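Local coordinates for glutamine cyclotransferase (Xanthomonas campestris, PDB 3MBR), which probably converts the N-terminal glutamine of peptides into pyroglutamate, and carries a bound calcium ion within its five-bladed beta-propeller, at residues Y9-R14 against Y229-T234; A190-A195 against K223-L228; S115-S120 against L129-L134. The protein carries 1 engineered substitution. One frame throughout, in Å; residues are numbered along the deposited sequence.

In the fold
Contact 1 illustrates how a beta-propeller is closed, contact 2 packs beside that closure, and contact 3 lies within a separate blade. In contact 1 the N-terminal strand pairs with the last strand of the chain, completing a blade built from both ends of the sequence. Contact 2 lies at the turn leading into strand 227-233; its centre is 14 Å from that of contact 1, and the two touch, Val-11 against Leu-191 and Arg-14 against Met-227. Contact 3 is across the chain's centre, about 29 Å and 30 Å from contacts 1 and 2, centre to centre. The calcium ion is about 12 Å from the side chains of Ile-231 and Leu-117 and 13 Å from that of Trp-225.

Contact 1: residues Y9-R14 against Y229-T234; sequences YRVVKR and YEIRLT
The phenol ring of Tyr-229 and the guanidinium of Arg-14 stand almost perpendicular, their planes 84° apart, where the two ends of the chain close the beta-propeller. In this "Velcro" closure, strand 9-16 from the N-terminus pairs antiparallel with strand 227-233 near the C-terminus, so that one blade is made of both. NH1 of Arg-14 lies at the ring edge, 3.4 Å from CE2 of Tyr-229, and that same CE2 sits over one guanidinium face, offset toward its rim. Val-11 also meets the ring at its edge, through CG1. On the face of Glu-230 and Arg-232, the bulge residue Val-12 points toward the other strand and centres CG2 over one face of the Arg-232 guanidinium, 3.6 Å from CZ. Glu-230 takes the edge: Arg-232 NH1 donates over 2.9 Å to Glu-230 OE1, which accepts through its anti lone pair, close to the guanidinium plane. The bent chain of Arg-232, with chi2 at 90° and chi3 at 71°, curls the group back to this carboxylate.

Reciprocal bonds join Arg-10 and Arg-232, and a classic beta bulge interrupts the register. There Val-12 N reaches Glu-230 O at 2.8 Å, Lys-13 N adds a weak bond to the same oxygen, and Glu-230 N returns to Lys-13 O. On the face that carries Tyr-9, Val-11 and Ile-231, these three form an apolar patch, beside which Leu-191 packs from a loop.

Two cations also come close, Arg-10 NH2 lying 4.0 Å from Arg-232 NE; the charge of Arg-232 is compensated by Glu-230. The other oxygen of that carboxylate, OE2, is hydrogen-bonded to Tyr-15 OH.

Contact 2: residues A190-A195 against K223-L228; sequences ALVPDA and KRWPML
Pro-193 sets its CD-CG edge over the indole of Trp-225, and this is the tight part of the contact. CD of Pro-193 stands 3.5 Å from the centroid of the five-membered ring and 22° off its normal, a CH-pi interaction over the face. The closest pair within it is CD of Pro-193 with NE1 of Trp-225, at 3.2 Å, and CG of Pro-193 follows over CD1. Farther along the same face, the backbone oxygen of Leu-191 sits above the rim of the six-membered ring, over its CZ3-CH2 side and 3.7 Å from CH2 of Trp-225, and CB of Leu-191 comes to 4.1 Å from that CH2. Val-192 reaches the benzene end obliquely through CG2.

With CG of Trp-225 anti to the carbonyl carbon (chi1 -76°), the end of the side chain comes nearer the loop. The contact thus joins two pieces of connecting chain: the long loop that leaves strand 182-187, the last of its blade, and the turn that carries strand 217-222 into strand 227-233 of the propeller blade closed by the N-terminal strand. Leu-206, in the first strand that follows the loop, also touches the indole.

Packing slackens toward solvent. Pro-193 CG and Pro-226 CD, both in exposed residues, are 4.4 Å apart, and the loop beyond Pro-193 is poorly ordered.

No hydrogen bond crosses between the two segments. The indole N-H is instead given to the backbone oxygen of Asp-204, so the union of loop and turn rests largely on dispersion and on the CH-pi contact of Pro-193 CD, whose C-H bonds are probably polarised by the attached nitrogen.

Contact 3: residues S115-S120 against L129-L134; sequences SHLYMS and LDPDTL
Asp-130, whose CA lies obliquely to the imidazole of His-116, near CD2, has one carboxylate oxygen gripped twice: OD1 accepts from Thr-133 OG1 at 2.6 Å through its anti lone pair, and from Thr-133 N at 3.0 Å, met from above the carboxylate plane. This Asx motif fixes the turn that follows, and Thr-133 OG1 is bonded in addition to Gln-135 N.

Just before the turn, Leu-117 and Leu-129 form an antiparallel hydrogen-bonded pair. Leu-117 N donates to Leu-129 O, within the carbonyl plane, while Leu-129 N returns 2.8 Å to Leu-117 O from a tilted position. Here strands 117-120 and 125-129 of one propeller blade begin to part, and the chain of Asp-130 to Leu-134 turns away toward strand 136-144.

Apolar groups pack where the strands part. Leu-117, with CG anti to the carbonyl carbon and beside its backbone N (chi1 -50°), brings CD1 to 3.6 Å from CD2 of Leu-134, and CD2 to Pro-131. Trp-73 of the neighbouring blade touches both Leu-117 and Pro-131. Met-119, its chain extended, lays SD 4.2 Å from CD1 of Leu-129. CG and CD of Pro-131 both meet the backbone oxygen of Ser-115, each at 3.2 Å.

Contact 1: residues Y9-R14 against Y229-T234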
loop_
_atom_site.group_PDB
_atom_site.type_symbol
_atom_site.label_atom_id
_atom_site.label_comp_id
_atom_site.label_asym_id
_atom_site.label_seq_id
_atom_site.Cartn_x
_atom_site.Cartn_y
_atom_site.Cartn_z
ATOM N N TYR A 9 1.687 17.544 8.011
ATOM C CA TYR A 9 2.148 17.337 6.650
ATOM C C TYR A 9 1.746 18.507 5.819
ATOM O O TYR A 9 0.877 19.301 6.252
ATOM C CB TYR A 9 1.554 16.031 6.040
ATOM C CG TYR A 9 0.080 16.147 5.727
ATOM C CD1 TYR A 9 -0.361 16.451 4.447
ATOM C CD2 TYR A 9 -0.870 16.063 6.774
ATOM C CE1 TYR A 9 -1.735 16.633 4.150
ATOM C CE2 TYR A 9 -2.243 16.203 6.524
ATOM C CZ TYR A 9 -2.688 16.523 5.224
ATOM O OH TYR A 9 -4.020 16.695 4.997
ATOM N N ARG A 10 2.366 18.606 4.644
ATOM C CA ARG A 10 1.918 19.536 3.643
ATOM C C ARG A 10 1.783 18.873 2.306
ATOM O O ARG A 10 2.507 17.960 2.010
ATOM C CB ARG A 10 2.780 20.759 3.534
ATOM C CG ARG A 10 4.080 20.625 3.057
ATOM C CD ARG A 10 4.809 22.066 2.976
ATOM N NE ARG A 10 6.152 21.743 2.545
ATOM C CZ ARG A 10 6.578 21.669 1.275
ATOM N NH1 ARG A 10 5.783 22.010 0.251
ATOM N NH2 ARG A 10 7.840 21.233 1.031
ATOM N N VAL A 11 0.833 19.346 1.518
ATOM C CA VAL A 11 0.662 18.889 0.145
ATOM C C VAL A 11 1.680 19.647 -0.695
ATOM O O VAL A 11 1.631 20.887 -0.787
ATOM C CB VAL A 11 -0.757 19.085 -0.368
ATOM C CG1 VAL A 11 -0.897 18.773 -1.805
ATOM C CG2 VAL A 11 -1.772 18.249 0.462
ATOM N N VAL A 12 2.600 18.919 -1.302
ATOM C CA VAL A 12 3.572 19.486 -2.221
ATOM C C VAL A 12 2.900 19.745 -3.591
ATOM O O VAL A 12 3.068 20.826 -4.203
ATOM C CB VAL A 12 4.804 18.509 -2.392
ATOM C CG1 VAL A 12 5.788 18.989 -3.446
ATOM C CG2 VAL A 12 5.475 18.180 -1.085
ATOM N N LYS A 13 2.249 18.729 -4.127
ATOM C CA LYS A 13 1.743 18.762 -5.463
ATOM C C LYS A 13 0.576 17.816 -5.628
ATOM O O LYS A 13 0.596 16.760 -5.017
ATOM C CB LYS A 13 2.894 18.433 -6.474
ATOM C CG LYS A 13 2.530 18.691 -7.873
ATOM C CD LYS A 13 3.869 18.675 -8.694
ATOM C CE LYS A 13 3.617 18.752 -10.198
ATOM N NZ LYS A 13 4.931 18.886 -11.012
ATOM N N ARG A 14 -0.385 18.220 -6.464
ATOM C CA ARG A 14 -1.535 17.344 -6.816
ATOM C C ARG A 14 -1.253 16.884 -8.185
ATOM O O ARG A 14 -0.876 17.703 -9.065
ATOM C CB ARG A 14 -2.881 18.098 -6.748
ATOM C CG ARG A 14 -3.054 18.636 -5.338
ATOM C CD ARG A 14 -4.247 19.648 -5.181
ATOM N NE ARG A 14 -4.180 20.211 -3.802
ATOM C CZ ARG A 14 -5.060 20.005 -2.815
ATOM N NH1 ARG A 14 -6.215 19.332 -3.026
ATOM N NH2 ARG A 14 -4.800 20.525 -1.608
ATOM N N TYR A 229 -1.657 12.658 -4.426
ATOM C CA TYR A 229 -0.955 13.779 -3.732
ATOM C C TYR A 229 0.448 13.413 -3.369
ATOM O O TYR A 229 0.701 12.342 -2.845
ATOM C CB TYR A 229 -1.643 14.109 -2.425
ATOM C CG TYR A 229 -3.071 14.574 -2.619
ATOM C CD1 TYR A 229 -4.130 13.648 -2.596
ATOM C CD2 TYR A 229 -3.373 15.894 -2.792
ATOM C CE1 TYR A 229 -5.430 14.046 -2.761
ATOM C CE2 TYR A 229 -4.697 16.304 -2.931
ATOM C CZ TYR A 229 -5.719 15.363 -2.981
ATOM O OH TYR A 229 -7.019 15.784 -3.085
ATOM N N GLU A 230 1.394 14.305 -3.649
ATOM C CA GLU A 230 2.741 14.210 -3.050
ATOM C C GLU A 230 2.654 15.021 -1.772
ATOM O O GLU A 230 2.267 16.181 -1.796
ATOM C CB GLU A 230 3.787 14.839 -4.018
ATOM C CG GLU A 230 5.198 14.799 -3.459
ATOM C CD GLU A 230 6.217 15.371 -4.425
ATOM O OE1 GLU A 230 7.335 15.631 -3.957
ATOM O OE2 GLU A 230 5.893 15.536 -5.624
ATOM N N ILE A 231 3.046 14.411 -0.668
ATOM C CA ILE A 231 2.978 15.065 0.655
ATOM C C ILE A 231 4.370 15.010 1.336
ATOM O O ILE A 231 5.119 14.067 1.128
ATOM C CB ILE A 231 1.918 14.418 1.521
ATOM C CG1 ILE A 231 2.237 12.995 1.850
ATOM C CG2 ILE A 231 0.494 14.537 0.941
ATOM C CD1 ILE A 231 1.286 12.419 2.930
ATOM N N ARG A 232 4.654 16.063 2.094
ATOM C CA ARG A 232 5.896 16.091 2.835
ATOM C C ARG A 232 5.544 16.084 4.342
ATOM O O ARG A 232 4.758 16.922 4.773
ATOM C CB ARG A 232 6.699 17.345 2.441
ATOM C CG ARG A 232 8.208 17.315 2.938
ATOM C CD ARG A 232 9.028 16.634 1.805
ATOM N NE ARG A 232 9.170 17.467 0.593
ATOM C CZ ARG A 232 8.876 17.162 -0.723
ATOM N NH1 ARG A 232 8.340 15.915 -1.261
ATOM N NH2 ARG A 232 9.190 18.237 -1.512
ATOM N N LEU A 233 6.040 15.129 5.123
ATOM C CA LEU A 233 5.745 15.062 6.557
ATOM C C LEU A 233 6.531 16.129 7.320
ATOM O O LEU A 233 7.712 16.393 7.000
ATOM C CB LEU A 233 6.123 13.719 7.130
ATOM C CG LEU A 233 5.398 12.525 6.416
ATOM C CD1 LEU A 233 5.661 11.246 7.198
ATOM C CD2 LEU A 233 3.854 12.784 6.306
ATOM N N THR A 234 5.892 16.785 8.292
ATOM C CA THR A 234 6.589 17.796 9.114
ATOM C C THR A 234 7.326 17.105 10.233
ATOM O O THR A 234 6.739 16.337 10.921
ATOM C CB THR A 234 5.507 18.715 9.717
ATOM O OG1 THR A 234 4.793 19.290 8.616
ATOM C CG2 THR A 234 6.105 19.830 10.655
#

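Contact 2: residues A190-A195 against K223-L228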
loop_
_atom_site.group_PDB
_atom_site.type_symbol
_atom_site.label_atom_id
_atom_site.label_comp_id
_atom_site.label_asym_id
_atom_site.label_seq_id
_atom_site.Cartn_x
_atom_site.Cartn_y
_atom_site.Cartn_z
ATOM N N ALA A 190 -8.266 15.484 5.491
ATOM C CA ALA A 190 -8.410 16.574 4.512
ATOM C C ALA A 190 -8.379 16.145 3.006
ATOM O O ALA A 190 -9.035 16.776 2.153
ATOM C CB ALA A 190 -7.392 17.780 4.786
ATOM N N LEU A 191 -7.744 15.015 2.722
ATOM C CA LEU A 191 -7.583 14.533 1.358
ATOM C C LEU A 191 -8.616 13.517 0.949
ATOM O O LEU A 191 -8.693 13.166 -0.228
ATOM C CB LEU A 191 -6.206 13.850 1.268
ATOM C CG LEU A 191 -4.972 14.712 1.692
ATOM C CD1 LEU A 191 -3.692 13.975 1.382
ATOM C CD2 LEU A 191 -4.941 16.093 1.032
ATOM N N VAL A 192 -9.321 12.945 1.889
ATOM C CA VAL A 192 -10.278 11.887 1.610
ATOM C C VAL A 192 -11.508 12.595 0.934
ATOM O O VAL A 192 -12.003 13.666 1.430
ATOM C CB VAL A 192 -10.519 10.994 2.879
ATOM C CG1 VAL A 192 -11.554 9.832 2.599
ATOM C CG2 VAL A 192 -9.216 10.381 3.359
ATOM N N PRO A 193 -11.933 12.110 -0.252
ATOM C CA PRO A 193 -12.972 12.825 -1.028
ATOM C C PRO A 193 -14.220 13.078 -0.246
ATOM O O PRO A 193 -14.842 14.155 -0.418
ATOM C CB PRO A 193 -13.287 11.857 -2.161
ATOM C CG PRO A 193 -11.961 11.269 -2.451
ATOM C CD PRO A 193 -11.297 11.061 -1.093
ATOM N N ASP A 194 -14.617 12.135 0.598
ATOM C CA ASP A 194 -15.678 12.524 1.530
ATOM C C ASP A 194 -15.750 11.723 2.810
ATOM O O ASP A 194 -16.516 10.768 2.939
ATOM C CB ASP A 194 -17.035 12.751 0.829
ATOM C CG ASP A 194 -17.956 11.557 0.881
ATOM O OD1 ASP A 194 -17.514 10.389 0.661
ATOM O OD2 ASP A 194 -19.145 11.824 1.113
ATOM N N ALA A 195 -14.935 12.169 3.762
ATOM C CA ALA A 195 -14.838 11.597 5.094
ATOM C C ALA A 195 -16.186 11.718 5.847
ATOM O O ALA A 195 -16.522 10.890 6.699
ATOM C CB ALA A 195 -13.690 12.297 5.851
ATOM N N LYS A 223 -9.244 4.845 -3.682
ATOM C CA LYS A 223 -10.190 4.287 -4.628
ATOM C C LYS A 223 -11.002 5.373 -5.255
ATOM O O LYS A 223 -11.691 6.144 -4.592
ATOM C CB LYS A 223 -11.145 3.301 -3.931
ATOM C CG LYS A 223 -10.368 2.093 -3.339
ATOM C CD LYS A 223 -11.397 1.012 -2.888
ATOM C CE LYS A 223 -10.690 -0.154 -2.258
ATOM N NZ LYS A 223 -9.919 -0.927 -3.113
ATOM N N ARG A 224 -10.916 5.506 -6.619
ATOM C CA ARG A 224 -11.713 6.478 -7.367
ATOM C C ARG A 224 -11.348 7.948 -7.033
ATOM O O ARG A 224 -12.061 8.878 -7.414
ATOM C CB ARG A 224 -13.229 6.284 -7.217
ATOM C CG ARG A 224 -13.572 4.842 -7.678
ATOM C CD ARG A 224 -14.923 4.706 -8.146
ATOM N NE ARG A 224 -15.817 4.763 -7.059
ATOM C CZ ARG A 224 -17.117 5.045 -7.260
ATOM N NH1 ARG A 224 -17.621 5.290 -8.544
ATOM N NH2 ARG A 224 -17.970 5.089 -6.228
ATOM N N TRP A 225 -10.200 8.138 -6.372
ATOM C CA TRP A 225 -9.806 9.539 -6.076
ATOM C C TRP A 225 -9.505 10.269 -7.403
ATOM O O TRP A 225 -8.895 9.703 -8.313
ATOM C CB TRP A 225 -8.572 9.621 -5.220
ATOM C CG TRP A 225 -8.821 9.298 -3.771
ATOM C CD1 TRP A 225 -9.802 8.509 -3.222
ATOM C CD2 TRP A 225 -7.977 9.700 -2.688
ATOM N NE1 TRP A 225 -9.612 8.415 -1.851
ATOM C CE2 TRP A 225 -8.513 9.138 -1.508
ATOM C CE3 TRP A 225 -6.799 10.446 -2.608
ATOM C CZ2 TRP A 225 -7.895 9.295 -0.227
ATOM C CZ3 TRP A 225 -6.184 10.634 -1.351
ATOM C CH2 TRP A 225 -6.714 10.078 -0.201
ATOM N N PRO A 226 -9.835 11.572 -7.480
ATOM C CA PRO A 226 -9.563 12.333 -8.719
ATOM C C PRO A 226 -8.109 12.790 -8.764
ATOM O O PRO A 226 -7.642 13.224 -9.844
ATOM C CB PRO A 226 -10.501 13.546 -8.636
ATOM C CG PRO A 226 -10.638 13.743 -7.138
ATOM C CD PRO A 226 -10.667 12.338 -6.550
ATOM N N MET A 227 -7.375 12.665 -7.667
ATOM C CA MET A 227 -6.008 13.134 -7.564
ATOM C C MET A 227 -5.168 12.165 -6.767
ATOM O O MET A 227 -5.651 11.351 -5.998
ATOM C CB MET A 227 -5.946 14.493 -6.838
ATOM C CG MET A 227 -6.637 15.640 -7.646
ATOM S SD MET A 227 -6.548 17.232 -6.932
ATOM C CE MET A 227 -8.055 17.187 -5.916
ATOM N N LEU A 228 -3.893 12.286 -7.032
ATOM C CA LEU A 228 -2.831 11.639 -6.289
ATOM C C LEU A 228 -2.011 12.773 -5.683
ATOM O O LEU A 228 -1.697 13.740 -6.401
ATOM C CB LEU A 228 -2.034 10.670 -7.204
ATOM C CG LEU A 228 -0.750 10.037 -6.629
ATOM C CD1 LEU A 228 -0.598 8.674 -7.092
ATOM C CD2 LEU A 228 0.419 10.940 -6.938
#

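Contact 3: residues S115-S120 against L129-L134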
loop_
_atom_site.group_PDB
_atom_site.type_symbol
_atom_site.label_atom_id
_atom_site.label_comp_id
_atom_site.label_asym_id
_atom_site.label_seq_id
_atom_site.Cartn_x
_atom_site.Cartn_y
_atom_site.Cartn_z
ATOM N N SER A 115 15.607 -6.305 2.394
ATOM C CA SER A 115 15.864 -7.723 2.575
ATOM C C SER A 115 14.593 -8.545 2.605
ATOM O O SER A 115 14.626 -9.723 2.242
ATOM C CB SER A 115 16.556 -7.954 3.929
ATOM O OG SER A 115 17.813 -7.291 3.915
ATOM N N HIS A 116 13.464 -7.948 3.028
ATOM C CA HIS A 116 12.257 -8.745 3.308
ATOM C C HIS A 116 11.028 -8.050 2.793
ATOM O O HIS A 116 11.015 -6.823 2.621
ATOM C CB HIS A 116 11.994 -8.952 4.793
ATOM C CG HIS A 116 13.027 -9.818 5.411
ATOM N ND1 HIS A 116 14.182 -9.280 5.920
ATOM C CD2 HIS A 116 13.154 -11.165 5.449
ATOM C CE1 HIS A 116 14.955 -10.276 6.364
ATOM N NE2 HIS A 116 14.363 -11.430 6.074
ATOM N N LEU A 117 9.982 -8.849 2.597
ATOM C CA LEU A 117 8.673 -8.251 2.335
ATOM C C LEU A 117 7.918 -8.200 3.635
ATOM O O LEU A 117 8.211 -8.977 4.561
ATOM C CB LEU A 117 7.845 -9.166 1.368
ATOM C CG LEU A 117 8.559 -9.616 0.118
ATOM C CD1 LEU A 117 7.551 -10.416 -0.685
ATOM C CD2 LEU A 117 9.173 -8.491 -0.692
ATOM N N TYR A 118 6.970 -7.278 3.727
ATOM C CA TYR A 118 6.071 -7.098 4.893
ATOM C C TYR A 118 4.657 -7.167 4.387
ATOM O O TYR A 118 4.311 -6.517 3.435
ATOM C CB TYR A 118 6.372 -5.736 5.584
ATOM C CG TYR A 118 7.769 -5.684 6.108
ATOM C CD1 TYR A 118 8.819 -5.264 5.290
ATOM C CD2 TYR A 118 8.030 -6.046 7.402
ATOM C CE1 TYR A 118 10.171 -5.280 5.761
ATOM C CE2 TYR A 118 9.312 -6.014 7.903
ATOM C CZ TYR A 118 10.396 -5.629 7.081
ATOM O OH TYR A 118 11.709 -5.580 7.602
ATOM N N MET A 119 3.876 -8.058 4.982
ATOM C CA MET A 119 2.502 -8.304 4.518
ATOM C C MET A 119 1.484 -8.021 5.658
ATOM O O MET A 119 1.580 -8.510 6.783
ATOM C CB MET A 119 2.398 -9.823 4.176
ATOM C CG MET A 119 1.061 -10.227 3.783
ATOM S SD MET A 119 0.961 -11.957 3.233
ATOM C CE MET A 119 -0.820 -12.358 3.344
ATOM N N SER A 120 0.467 -7.261 5.296
ATOM C CA SER A 120 -0.765 -7.075 6.121
ATOM C C SER A 120 -1.839 -8.124 5.690
ATOM O O SER A 120 -2.080 -8.311 4.495
ATOM C CB SER A 120 -1.362 -5.667 5.892
ATOM O OG SER A 120 -2.707 -5.680 6.528
ATOM N N LEU A 129 8.324 -11.712 5.199
ATOM C CA LEU A 129 8.469 -12.832 4.266
ATOM C C LEU A 129 9.800 -12.817 3.572
ATOM O O LEU A 129 10.341 -11.741 3.258
ATOM C CB LEU A 129 7.369 -12.765 3.190
ATOM C CG LEU A 129 5.894 -12.597 3.636
ATOM C CD1 LEU A 129 4.991 -12.538 2.383
ATOM C CD2 LEU A 129 5.452 -13.712 4.548
ATOM N N ASP A 130 10.339 -14.020 3.304
ATOM C CA ASP A 130 11.473 -14.105 2.497
ATOM C C ASP A 130 11.086 -13.791 1.018
ATOM O O ASP A 130 10.156 -14.415 0.525
ATOM C CB ASP A 130 11.991 -15.592 2.604
ATOM C CG ASP A 130 13.153 -15.824 1.676
ATOM O OD1 ASP A 130 13.031 -16.695 0.785
ATOM O OD2 ASP A 130 14.171 -15.105 1.865
ATOM N N PRO A 131 11.758 -12.847 0.332
ATOM C CA PRO A 131 11.276 -12.491 -1.009
ATOM C C PRO A 131 11.346 -13.603 -2.021
ATOM O O PRO A 131 10.415 -13.736 -2.831
ATOM C CB PRO A 131 12.220 -11.365 -1.410
ATOM C CG PRO A 131 12.616 -10.738 -0.061
ATOM C CD PRO A 131 12.803 -11.894 0.787
ATOM N N ASP A 132 12.381 -14.438 -1.961
ATOM C CA ASP A 132 12.466 -15.500 -3.002
ATOM C C ASP A 132 11.528 -16.650 -2.825
ATOM O O ASP A 132 11.072 -17.233 -3.811
ATOM C CB ASP A 132 13.874 -16.070 -3.101
ATOM C CG ASP A 132 14.879 -15.098 -3.770
ATOM O OD1 ASP A 132 16.088 -15.516 -3.774
ATOM O OD2 ASP A 132 14.516 -14.044 -4.331
ATOM N N THR A 133 11.311 -17.078 -1.593
ATOM C CA THR A 133 10.470 -18.237 -1.393
ATOM C C THR A 133 9.082 -17.861 -0.938
ATOM O O THR A 133 8.220 -18.701 -0.916
ATOM C CB THR A 133 10.987 -19.147 -0.290
ATOM O OG1 THR A 133 11.082 -18.394 0.933
ATOM C CG2 THR A 133 12.396 -19.697 -0.677
ATOM N N LEU A 134 8.885 -16.585 -0.526
ATOM C CA LEU A 134 7.632 -16.192 0.091
ATOM C C LEU A 134 7.305 -16.849 1.378
ATOM O O LEU A 134 6.206 -16.647 1.913
ATOM C CB LEU A 134 6.453 -16.212 -0.874
ATOM C CG LEU A 134 6.905 -15.156 -1.923
ATOM C CD1 LEU A 134 6.915 -15.540 -3.319
ATOM C CD2 LEU A 134 6.621 -13.770 -1.663
#